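Local coordinates for carbohydrate kinase, FGGY (Rhodospirillum rubrum, PDB 3IFR), which probably phosphorylates D-xylulose with ATP, acting as a xylulokinase of the FGGY family of carbohydrate kinases, at residues Leu12-Thr17 with Asp165-Leu170; Thr38-Ser41 with Trp47-Glu50; Glu50-Trp55 with Ala88-Asp93; Gln54-Ala59 with Met169-Glu174; Ala97-Ser102 with Phe154-Thr159. All blocks are in the same frame, centred on the assembly; numbering follows the deposited sequence.

All five contacts lie within the N-terminal domain of this FGGY kinase. Helices 52-70 and 163-172 tie most of them together: contact 1 sets helix 163-172 on strand 8-14, contact 4 packs it against helix 52-70, and the centres of these two are about 7 Å apart. Contact 3 starts at the N-terminus of helix 52-70 and leads through strand 90-92 to contact 5, about 9 Å away between centres. Contact 2, which shares Glu50 with contact 3, lies about 18 Å from contact 4, centre to centre. Along the chain, contacts 2, 3 and 5 all fall between the two halves of contact 1, so segments distant in sequence are gathered into one layered actin-like domain.

Contact 1: residues Leu12-Thr17 with Asp165-Leu170; sequences LDIGTT and DYINML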
# COMPACT_ATOMS: atom_id res chain seq x y z
N LEU A 12 8.87 -8.33 10.28
CA LEU A 12 8.81 -7.11 11.05
C LEU A 12 8.21 -6.01 10.15
O LEU A 12 8.62 -5.84 9.01
CB LEU A 12 10.24 -6.74 11.47
CG LEU A 12 10.46 -5.35 12.12
CD1 LEU A 12 9.72 -5.25 13.47
CD2 LEU A 12 11.93 -5.05 12.32
N ASP A 13 7.25 -5.26 10.67
CA ASP A 13 6.57 -4.23 9.87
C ASP A 13 6.72 -2.85 10.55
O ASP A 13 6.16 -2.59 11.62
CB ASP A 13 5.10 -4.62 9.66
CG ASP A 13 4.26 -3.48 9.09
OD1 ASP A 13 4.82 -2.56 8.48
OD2 ASP A 13 3.02 -3.52 9.28
N ILE A 14 7.51 -2.00 9.91
CA ILE A 14 7.72 -0.63 10.34
C ILE A 14 6.57 0.18 9.78
O ILE A 14 6.67 0.80 8.70
CB ILE A 14 9.06 -0.05 9.85
CG1 ILE A 14 10.21 -0.49 10.74
CG2 ILE A 14 9.07 1.42 10.05
CD1 ILE A 14 10.47 -1.92 10.80
N GLY A 15 5.45 0.16 10.51
CA GLY A 15 4.21 0.74 10.03
C GLY A 15 4.09 2.18 10.41
O GLY A 15 4.91 2.71 11.15
N THR A 16 3.04 2.82 9.93
CA THR A 16 2.88 4.22 10.13
C THR A 16 2.50 4.57 11.55
O THR A 16 3.06 5.52 12.11
CB THR A 16 1.82 4.80 9.19
OG1 THR A 16 2.43 4.99 7.94
CG2 THR A 16 1.40 6.23 9.66
N THR A 17 1.52 3.88 12.11
CA THR A 17 1.17 4.15 13.50
C THR A 17 1.52 2.98 14.43
O THR A 17 1.22 3.00 15.63
CB THR A 17 -0.31 4.52 13.66
OG1 THR A 17 -1.10 3.39 13.32
CG2 THR A 17 -0.68 5.73 12.77
N ASP A 165 14.55 0.41 4.89
CA ASP A 165 15.97 0.37 4.49
C ASP A 165 16.87 0.77 5.68
O ASP A 165 17.95 0.21 5.93
CB ASP A 165 16.27 1.33 3.35
CG ASP A 165 15.41 1.09 2.12
OD1 ASP A 165 15.27 -0.08 1.69
OD2 ASP A 165 14.92 2.10 1.53
N TYR A 166 16.42 1.77 6.44
CA TYR A 166 17.23 2.23 7.53
C TYR A 166 17.38 1.15 8.61
O TYR A 166 18.48 0.87 9.09
CB TYR A 166 16.66 3.54 8.08
CG TYR A 166 17.35 4.00 9.32
CD1 TYR A 166 18.68 4.36 9.29
CD2 TYR A 166 16.67 4.06 10.53
CE1 TYR A 166 19.33 4.78 10.44
CE2 TYR A 166 17.29 4.47 11.69
CZ TYR A 166 18.62 4.86 11.63
OH TYR A 166 19.28 5.29 12.76
N ILE A 167 16.28 0.50 8.97
CA ILE A 167 16.30 -0.56 9.95
C ILE A 167 17.23 -1.67 9.49
O ILE A 167 18.11 -2.08 10.23
CB ILE A 167 14.86 -1.08 10.18
CG1 ILE A 167 13.97 0.09 10.64
CG2 ILE A 167 14.84 -2.22 11.20
CD1 ILE A 167 14.39 0.66 12.03
N ASN A 168 17.06 -2.17 8.25
CA ASN A 168 18.02 -3.14 7.70
C ASN A 168 19.53 -2.75 7.84
O ASN A 168 20.39 -3.59 8.18
CB ASN A 168 17.72 -3.41 6.23
CG ASN A 168 16.57 -4.36 6.04
OD1 ASN A 168 16.36 -5.29 6.86
ND2 ASN A 168 15.82 -4.18 4.93
N MSE A 169 19.85 -1.49 7.57
CA MSE A 169 21.23 -1.03 7.80
C MSE A 169 21.64 -1.25 9.25
O MSE A 169 22.64 -1.88 9.51
CB MSE A 169 21.43 0.43 7.42
CG MSE A 169 20.93 0.70 6.04
SE MSE A 169 21.19 2.58 5.52
CE MSE A 169 20.52 2.56 3.62
N LEU A 170 20.82 -0.78 10.20
CA LEU A 170 21.08 -1.02 11.60
C LEU A 170 21.25 -2.52 11.95
O LEU A 170 21.95 -2.83 12.91
CB LEU A 170 19.94 -0.41 12.44
CG LEU A 170 20.21 1.00 12.98
CD1 LEU A 170 21.05 1.78 12.02
CD2 LEU A 170 18.91 1.76 13.30
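Strand 8-14 of the six-stranded sheet in the N-terminal domain presents Leu12 and Ile14 to Ile167 on helix 163-172. The nearest atoms are two methylene carbons, Ile14 CG1 and Ile167 CG1, 3.8 Å apart; the end of the strand residue follows, with Ile14 CD1 4.0 Å from the same Ile167 CG1. The two side chains lie at a slant to each other. Ile167 has its CG1 beside the backbone N (chi1 -58°), and this sends its branches to different partners: CG1 meets Ile14, while CG2 comes within 4.2 Å of Leu12 CD2. Leu12 and Ile14 project from one face of the strand. Beyond Ile14, the centre of an inverse gamma turn, the chain enters Gly15-Thr16-Thr17. The run Asp-Ile-Gly-Thr-Thr is consistent with the first phosphate-binding loop of actin-like ATPases, so the helix covers the strand that leads into that turn. The contact is purely apolar and buried. Neighbours enclose it on further sides: Ala59 and Val62 of helix 52-70 touch Leu12, and Val82 of the adjoining parallel strand 77-84 touches both Leu12 and Ile14.

Contact 2: residues Thr38-Ser41 with Trp47-Glu50; sequences TTLS and WAEE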
# COMPACT_ATOMS: atom_id res chain seq x y z
N THR A 38 3.69 3.96 17.13
CA THR A 38 4.69 4.82 16.52
C THR A 38 4.00 6.12 16.39
O THR A 38 2.80 6.11 16.12
CB THR A 38 5.02 4.37 15.11
OG1 THR A 38 5.50 3.03 15.17
CG2 THR A 38 6.03 5.30 14.45
N THR A 39 4.74 7.21 16.59
CA THR A 39 4.14 8.55 16.54
C THR A 39 4.27 9.19 15.15
O THR A 39 5.38 9.28 14.59
CB THR A 39 4.78 9.50 17.56
OG1 THR A 39 4.73 8.93 18.87
CG2 THR A 39 4.06 10.85 17.54
N LEU A 40 3.14 9.60 14.59
CA LEU A 40 3.12 10.46 13.42
C LEU A 40 3.10 11.87 13.96
O LEU A 40 2.15 12.23 14.65
CB LEU A 40 1.83 10.23 12.65
CG LEU A 40 1.64 10.82 11.25
CD1 LEU A 40 2.90 10.67 10.40
CD2 LEU A 40 0.49 10.09 10.58
N SER A 41 4.14 12.65 13.70
CA SER A 41 4.11 14.07 14.06
C SER A 41 3.73 14.92 12.86
O SER A 41 3.96 14.54 11.71
CB SER A 41 5.47 14.55 14.57
OG SER A 41 5.93 13.72 15.61
N TRP A 47 2.26 18.53 7.23
CA TRP A 47 3.50 17.81 7.52
C TRP A 47 3.26 16.41 8.10
O TRP A 47 2.36 16.24 8.92
CB TRP A 47 4.34 18.62 8.49
CG TRP A 47 5.03 19.74 7.82
CD1 TRP A 47 4.54 20.51 6.79
CD2 TRP A 47 6.32 20.24 8.12
NE1 TRP A 47 5.47 21.43 6.42
CE2 TRP A 47 6.56 21.31 7.23
CE3 TRP A 47 7.31 19.88 9.04
CZ2 TRP A 47 7.75 22.02 7.25
CZ3 TRP A 47 8.47 20.60 9.05
CH2 TRP A 47 8.69 21.65 8.15
N ALA A 48 4.03 15.41 7.68
CA ALA A 48 3.94 14.06 8.28
C ALA A 48 5.34 13.54 8.52
O ALA A 48 6.08 13.23 7.56
CB ALA A 48 3.19 13.10 7.39
N GLU A 49 5.73 13.46 9.79
CA GLU A 49 7.11 13.10 10.10
C GLU A 49 7.18 11.99 11.11
O GLU A 49 6.28 11.88 11.95
CB GLU A 49 7.87 14.33 10.62
CG GLU A 49 7.94 15.46 9.60
CD GLU A 49 9.00 16.51 9.88
OE1 GLU A 49 9.32 16.79 11.06
OE2 GLU A 49 9.49 17.09 8.90
N GLU A 50 8.25 11.18 11.05
CA GLU A 50 8.54 10.25 12.14
C GLU A 50 10.00 10.25 12.57
O GLU A 50 10.89 10.77 11.91
CB GLU A 50 7.99 8.85 11.89
CG GLU A 50 6.57 8.85 11.29
CD GLU A 50 5.80 7.53 11.45
OE1 GLU A 50 6.42 6.44 11.44
OE2 GLU A 50 4.55 7.59 11.57
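Thr38 and Glu50 meet at about a right angle, the methyl CG2 of Thr38 lying 3.2 Å from Glu50 OE1. Glu50 CG sits beside its own backbone N (chi1 -42°) and the chain is extended beyond it, which carries the carboxylate toward Thr38. On the way Glu50 CG passes 3.5 Å from Thr39 O. Leu40 crosses Glu50 obliquely; its CD1 lies 3.7 Å from Glu50 OE2 and 3.9 Å from Ala48 CB, so one methyl group touches both the acid and the alanine. Beside these side chains the backbones join in a single antiparallel bridge, the hydrogen-bonded pair Ser41 and Glu49, which closes the short loop leading from strand 29-37 to strand 49-50. Ser41 N donates to Glu49 O (2.9 Å), and Glu49 N returns a bond to Ser41 O (2.8 Å). The side-chain acids look to other partners: Glu49 OE2 forms salt bridges with Arg100 and Arg109, whereas Glu50 OE1 takes its hydrogen bond from the indole NH of Trp55. The backbone pair thus sets the register of the two segments, while the arginines probably compensate a negative charge on Glu49.

Contact 3: residues Glu50-Trp55 with Ala88-Asp93; sequences EDPAQW and AVVLLD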
# COMPACT_ATOMS: atom_id res chain seq x y z
N GLU A 50 8.25 11.18 11.05
CA GLU A 50 8.54 10.25 12.14
C GLU A 50 10.00 10.25 12.57
O GLU A 50 10.89 10.77 11.91
CB GLU A 50 7.99 8.85 11.89
CG GLU A 50 6.57 8.85 11.29
CD GLU A 50 5.80 7.53 11.45
OE1 GLU A 50 6.42 6.44 11.44
OE2 GLU A 50 4.55 7.59 11.57
N ASP A 51 10.23 9.68 13.74
CA ASP A 51 11.53 9.66 14.33
C ASP A 51 12.12 8.30 14.07
O ASP A 51 11.65 7.31 14.65
CB ASP A 51 11.33 9.84 15.83
CG ASP A 51 12.64 9.90 16.59
OD1 ASP A 51 13.70 9.74 15.93
OD2 ASP A 51 12.61 10.09 17.85
N PRO A 52 13.14 8.21 13.21
CA PRO A 52 13.66 6.86 12.91
C PRO A 52 14.21 6.13 14.15
O PRO A 52 14.30 4.89 14.19
CB PRO A 52 14.77 7.11 11.90
CG PRO A 52 14.48 8.45 11.31
CD PRO A 52 13.73 9.25 12.35
N ALA A 53 14.53 6.88 15.17
CA ALA A 53 15.03 6.27 16.39
C ALA A 53 13.90 5.55 17.13
O ALA A 53 14.14 4.58 17.83
CB ALA A 53 15.71 7.30 17.30
N GLN A 54 12.68 6.04 16.99
CA GLN A 54 11.55 5.29 17.53
C GLN A 54 11.26 3.97 16.74
O GLN A 54 10.94 2.92 17.35
CB GLN A 54 10.32 6.18 17.62
CG GLN A 54 9.24 5.67 18.56
CD GLN A 54 7.94 6.39 18.31
OE1 GLN A 54 7.67 6.80 17.18
NE2 GLN A 54 7.15 6.58 19.35
N TRP A 55 11.38 4.00 15.40
CA TRP A 55 11.27 2.76 14.65
C TRP A 55 12.24 1.73 15.27
O TRP A 55 11.86 0.60 15.59
CB TRP A 55 11.56 2.90 13.15
CG TRP A 55 10.74 3.90 12.38
CD1 TRP A 55 9.46 4.32 12.64
CD2 TRP A 55 11.15 4.59 11.18
NE1 TRP A 55 9.08 5.27 11.71
CE2 TRP A 55 10.09 5.42 10.80
CE3 TRP A 55 12.33 4.57 10.41
CZ2 TRP A 55 10.16 6.23 9.67
CZ3 TRP A 55 12.40 5.37 9.31
CH2 TRP A 55 11.32 6.19 8.93
N ALA A 88 9.41 6.50 2.48
CA ALA A 88 9.71 7.43 3.53
C ALA A 88 11.03 8.02 3.10
O ALA A 88 11.78 7.41 2.31
CB ALA A 88 9.83 6.70 4.86
N VAL A 89 11.31 9.23 3.55
CA VAL A 89 12.58 9.87 3.27
C VAL A 89 13.35 10.04 4.56
O VAL A 89 12.96 10.82 5.43
CB VAL A 89 12.38 11.26 2.63
CG1 VAL A 89 13.71 12.01 2.51
CG2 VAL A 89 11.69 11.12 1.25
N VAL A 90 14.43 9.28 4.67
CA VAL A 90 15.37 9.32 5.79
C VAL A 90 16.71 9.82 5.28
O VAL A 90 17.21 9.28 4.27
CB VAL A 90 15.57 7.87 6.35
CG1 VAL A 90 16.57 7.88 7.51
CG2 VAL A 90 14.26 7.33 6.82
N LEU A 91 17.30 10.81 5.97
CA LEU A 91 18.61 11.40 5.63
C LEU A 91 19.73 11.07 6.63
O LEU A 91 19.64 11.38 7.82
CB LEU A 91 18.49 12.93 5.46
CG LEU A 91 17.31 13.29 4.54
CD1 LEU A 91 17.01 14.76 4.47
CD2 LEU A 91 17.60 12.75 3.18
N LEU A 92 20.80 10.44 6.15
CA LEU A 92 21.96 10.21 6.99
C LEU A 92 23.16 11.03 6.53
O LEU A 92 23.40 11.24 5.34
CB LEU A 92 22.34 8.72 7.10
CG LEU A 92 21.21 7.74 7.42
CD1 LEU A 92 21.72 6.29 7.43
CD2 LEU A 92 20.51 8.12 8.75
N ASP A 93 23.91 11.52 7.52
CA ASP A 93 25.16 12.20 7.25
C ASP A 93 26.31 11.21 7.06
O ASP A 93 26.11 10.00 6.99
CB ASP A 93 25.43 13.17 8.37
CG ASP A 93 25.85 12.48 9.65
OD1 ASP A 93 26.08 13.24 10.60
OD2 ASP A 93 25.96 11.23 9.74
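The contact across the segments is wholly apolar and centres on Trp55 and Val90. Their side chains run past each other in opposite senses, and Val90 CG2 sits at the ring edge, near its plane, 3.7 Å from Trp55 CZ3 and 3.8 Å from Trp55 CH2. Ala88 adds a looser touch, its CB 4.4 Å from Trp55 CH2. The second valine methyl serves another residue: with CG1 anti to the backbone N (chi1 179°), Val90 CG1 comes within 4.4 Å of Pro52 CG, so its two branches are divided between tryptophan and proline. These residues join the first turn of helix 52-70 to strand 90-92, which pairs antiparallel with strand 159-161; Ser102 of the short strand 102-103 also touches Trp55, Ala88 and Val90.

One hydrogen bond within segment 50-55 restrains the indole. Trp55 NE1, on the five-membered ring and away from the edge that meets Val90, donates a nearly straight bond to Glu50 OE1 (2.9 Å, 169°). The acceptor lies in the indole plane and uses its anti lone pair. Pro52 CA lies over one face of the ring, toward the rim. The helix start is held separately. Asp51 is its N-cap: OD1 accepts from Ala53 N (3.1 Å), met from above the carboxylate plane, while Asp51 O accepts from Gln54 N at 2.9 Å.

Contact 4: residues Gln54-Ala59 with Met169-Glu174; sequences QWWDNA and MLLTGE
Trp56 on helix 52-70 lies against Leu170 and Leu171 near the C-terminal end of helix 163-172, a helix-to-helix contact made by one indole and two consecutive leucines. Leu170 CD2 stands over a face of the indole in a CH-pi contact, 3.8 Å from the centroid of the five-membered ring and 26° off its normal. The same methyl is 3.6 Å from Trp56 CD2, at the fusion of the two rings, while Leu170 CB reaches the benzo side, 3.8 Å from Trp56 CZ3. Leu171 comes from another direction: its CD2 meets the ring at the edge, near its plane, also 3.8 Å from CZ3. Trp56 therefore has one leucine over its face and the next at its rim. Its CG is anti to the backbone N (chi1 176°), which extends the indole toward helix 163-172, where Ile167 touches it as well. Farther out, the helix carrying the leucines ends at Thr172; Gly173, the first residue beyond it, has positive phi, and its N still bonds to Met169 O (2.8 Å). Thr172 makes an ST turn there: its OG1 is bonded to Asn168 O and also accepts from Glu174 N at 3.0 Å.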
# COMPACT_ATOMS: atom_id res chain seq x y z
N GLN A 54 12.68 6.04 16.99
CA GLN A 54 11.55 5.29 17.53
C GLN A 54 11.26 3.97 16.74
O GLN A 54 10.94 2.92 17.35
CB GLN A 54 10.32 6.18 17.62
CG GLN A 54 9.24 5.67 18.56
CD GLN A 54 7.94 6.39 18.31
OE1 GLN A 54 7.67 6.80 17.18
NE2 GLN A 54 7.15 6.58 19.35
N TRP A 55 11.38 4.00 15.40
CA TRP A 55 11.27 2.76 14.65
C TRP A 55 12.24 1.73 15.27
O TRP A 55 11.86 0.60 15.59
CB TRP A 55 11.56 2.90 13.15
CG TRP A 55 10.74 3.90 12.38
CD1 TRP A 55 9.46 4.32 12.64
CD2 TRP A 55 11.15 4.59 11.18
NE1 TRP A 55 9.08 5.27 11.71
CE2 TRP A 55 10.09 5.42 10.80
CE3 TRP A 55 12.33 4.57 10.41
CZ2 TRP A 55 10.16 6.23 9.67
CZ3 TRP A 55 12.40 5.37 9.31
CH2 TRP A 55 11.32 6.19 8.93
N TRP A 56 13.48 2.15 15.48
CA TRP A 56 14.54 1.23 15.89
C TRP A 56 14.30 0.73 17.29
O TRP A 56 14.48 -0.44 17.60
CB TRP A 56 15.91 1.91 15.81
CG TRP A 56 17.01 1.04 16.29
CD1 TRP A 56 17.84 1.31 17.33
CD2 TRP A 56 17.36 -0.28 15.83
NE1 TRP A 56 18.72 0.27 17.51
CE2 TRP A 56 18.45 -0.72 16.61
CE3 TRP A 56 16.86 -1.12 14.82
CZ2 TRP A 56 19.08 -1.96 16.41
CZ3 TRP A 56 17.50 -2.37 14.63
CH2 TRP A 56 18.61 -2.76 15.42
N ASP A 57 13.89 1.65 18.16
CA ASP A 57 13.51 1.26 19.50
C ASP A 57 12.30 0.37 19.53
O ASP A 57 12.29 -0.63 20.24
CB ASP A 57 13.26 2.48 20.37
CG ASP A 57 14.04 2.38 21.62
OD1 ASP A 57 13.40 2.17 22.68
OD2 ASP A 57 15.30 2.45 21.51
N ASN A 58 11.26 0.74 18.79
CA ASN A 58 10.12 -0.17 18.56
C ASN A 58 10.61 -1.53 18.07
O ASN A 58 10.27 -2.56 18.65
CB ASN A 58 9.12 0.41 17.57
CG ASN A 58 8.13 1.42 18.18
OD1 ASN A 58 7.21 1.86 17.48
ND2 ASN A 58 8.31 1.79 19.44
N ALA A 59 11.48 -1.55 17.05
CA ALA A 59 11.91 -2.85 16.49
C ALA A 59 12.66 -3.74 17.50
O ALA A 59 12.42 -4.92 17.57
CB ALA A 59 12.74 -2.66 15.22
N MSE A 169 19.85 -1.49 7.57
CA MSE A 169 21.23 -1.03 7.80
C MSE A 169 21.64 -1.25 9.25
O MSE A 169 22.64 -1.88 9.51
CB MSE A 169 21.43 0.43 7.42
CG MSE A 169 20.93 0.70 6.04
SE MSE A 169 21.19 2.58 5.52
CE MSE A 169 20.52 2.56 3.62
N LEU A 170 20.82 -0.78 10.20
CA LEU A 170 21.08 -1.02 11.60
C LEU A 170 21.25 -2.52 11.95
O LEU A 170 21.95 -2.83 12.91
CB LEU A 170 19.94 -0.41 12.44
CG LEU A 170 20.21 1.00 12.98
CD1 LEU A 170 21.05 1.78 12.02
CD2 LEU A 170 18.91 1.76 13.30
N LEU A 171 20.57 -3.42 11.22
CA LEU A 171 20.63 -4.88 11.49
C LEU A 171 21.89 -5.58 10.96
O LEU A 171 22.44 -6.47 11.63
CB LEU A 171 19.42 -5.64 10.90
CG LEU A 171 18.08 -5.30 11.51
CD1 LEU A 171 16.92 -5.87 10.72
CD2 LEU A 171 18.05 -5.78 12.95
N THR A 172 22.33 -5.17 9.78
CA THR A 172 23.32 -5.92 8.99
C THR A 172 24.60 -5.13 8.74
O THR A 172 25.61 -5.70 8.38
CB THR A 172 22.72 -6.27 7.61
OG1 THR A 172 22.41 -5.05 6.91
CG2 THR A 172 21.43 -7.05 7.78
N GLY A 173 24.55 -3.82 8.90
CA GLY A 173 25.64 -2.97 8.48
C GLY A 173 25.79 -2.88 6.97
O GLY A 173 26.74 -2.31 6.46
N GLU A 174 24.86 -3.45 6.23
CA GLU A 174 24.94 -3.28 4.80
C GLU A 174 24.39 -1.90 4.40
O GLU A 174 23.69 -1.26 5.17
CB GLU A 174 24.16 -4.40 4.12
CG GLU A 174 24.69 -5.79 4.43
CD GLU A 174 26.17 -5.91 4.09
OE1 GLU A 174 26.70 -5.02 3.39
OE2 GLU A 174 26.80 -6.87 4.56

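Contact 5: residues Ala97-Ser102 with Phe154-Thr159; sequences AVLRPS and FGAIAT
Leu99 reaches from the loop between strands 90-92 and 102-103 to Ala156 and Ile157, in the turn that joins helix 151-155 to strand 159-161. The contact thus lies beside the small antiparallel pair of strands 90-92 and 159-161. Within the two segments Leu99 makes every contact, and its conformation explains how. Its CG sits beside the backbone N (chi1 -70°) and its second torsion is 156°, which spreads the two methyls over neighbouring residues. CD2 meets the methyl of the alanine, 3.8 Å from Ala156 CB. CD1 lies over the backbone that follows, 3.8 Å from Ala156 O and 4.0 Å from Ile157 CA, and it also comes within 4.1 Å of Ile157 CG1. Ala156 directs its CB at Leu99, whereas Ile157 offers mainly its backbone and the base of its longer branch. Leu91 of strand 90-92 touches the side chains of both Leu99 and Ile157.

Just past the contact the strand pairing is irregular: a classic beta bulge sets Ala158 and Thr159 together opposite the single residue Leu92. On the loop side, Arg100 forms a salt bridge from NE to Glu150, just before helix 151-155. Beyond an extended second torsion its chain bends (chi3 -41°), and the guanidinium folds back over its own loop, where Arg100 NH2 donates to Pro101 O at 2.9 Å, tilted from the carbonyl plane.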
# COMPACT_ATOMS: atom_id res chain seq x y z
N ALA A 97 24.47 9.19 11.09
CA ALA A 97 23.49 9.81 11.96
C ALA A 97 22.33 10.42 11.16
O ALA A 97 22.52 11.02 10.08
CB ALA A 97 24.17 10.94 12.83
N VAL A 98 21.13 10.32 11.75
CA VAL A 98 19.93 10.95 11.22
C VAL A 98 19.99 12.50 11.18
O VAL A 98 20.19 13.16 12.18
CB VAL A 98 18.69 10.44 12.01
CG1 VAL A 98 17.38 11.13 11.56
CG2 VAL A 98 18.58 8.97 11.88
N LEU A 99 19.79 13.09 10.01
CA LEU A 99 19.86 14.56 9.90
C LEU A 99 18.60 15.26 10.43
O LEU A 99 18.69 16.25 11.14
CB LEU A 99 20.18 14.96 8.47
CG LEU A 99 21.63 14.59 8.09
CD1 LEU A 99 21.85 14.41 6.60
CD2 LEU A 99 22.63 15.57 8.65
N ARG A 100 17.42 14.75 10.13
CA ARG A 100 16.20 15.43 10.54
C ARG A 100 15.15 14.35 10.58
O ARG A 100 15.40 13.24 10.15
CB ARG A 100 15.78 16.45 9.48
CG ARG A 100 15.29 15.76 8.20
CD ARG A 100 14.81 16.71 7.08
NE ARG A 100 14.01 17.84 7.54
CZ ARG A 100 12.80 17.78 8.09
NH1 ARG A 100 12.17 18.90 8.43
NH2 ARG A 100 12.19 16.61 8.31
N PRO A 101 13.97 14.67 11.11
CA PRO A 101 12.95 13.63 11.19
C PRO A 101 12.60 13.11 9.80
O PRO A 101 12.75 13.84 8.81
CB PRO A 101 11.76 14.36 11.82
CG PRO A 101 12.41 15.52 12.60
CD PRO A 101 13.59 15.93 11.78
N SER A 102 12.20 11.84 9.73
CA SER A 102 11.75 11.23 8.49
C SER A 102 10.49 11.91 7.98
O SER A 102 9.55 12.14 8.75
CB SER A 102 11.46 9.75 8.70
OG SER A 102 10.67 9.21 7.65
N PHE A 154 20.62 19.58 3.58
CA PHE A 154 20.88 19.09 2.24
C PHE A 154 22.35 18.85 1.95
O PHE A 154 22.72 17.85 1.32
CB PHE A 154 20.29 20.02 1.19
CG PHE A 154 20.26 19.42 -0.18
CD1 PHE A 154 19.25 18.52 -0.54
CD2 PHE A 154 21.22 19.75 -1.12
CE1 PHE A 154 19.20 17.97 -1.81
CE2 PHE A 154 21.19 19.20 -2.39
CZ PHE A 154 20.17 18.28 -2.74
N GLY A 155 23.19 19.77 2.40
CA GLY A 155 24.61 19.68 2.06
C GLY A 155 25.30 18.56 2.85
O GLY A 155 26.34 18.04 2.44
N ALA A 156 24.71 18.20 3.98
CA ALA A 156 25.28 17.12 4.79
C ALA A 156 24.86 15.70 4.39
O ALA A 156 25.27 14.76 5.05
CB ALA A 156 24.95 17.33 6.22
N ILE A 157 24.05 15.54 3.34
CA ILE A 157 23.47 14.23 3.00
C ILE A 157 24.47 13.30 2.34
O ILE A 157 24.95 13.55 1.23
CB ILE A 157 22.26 14.33 2.03
CG1 ILE A 157 21.08 15.10 2.66
CG2 ILE A 157 21.78 12.95 1.65
CD1 ILE A 157 20.04 15.48 1.68
N ALA A 158 24.76 12.21 3.04
CA ALA A 158 25.62 11.13 2.57
C ALA A 158 24.78 9.93 2.12
O ALA A 158 25.17 9.19 1.21
CB ALA A 158 26.56 10.71 3.69
N THR A 159 23.63 9.73 2.77
CA THR A 159 22.72 8.63 2.42
C THR A 159 21.26 9.06 2.55
O THR A 159 20.82 9.66 3.56
CB THR A 159 22.97 7.42 3.35
OG1 THR A 159 24.33 6.96 3.21
CG2 THR A 159 22.01 6.28 3.06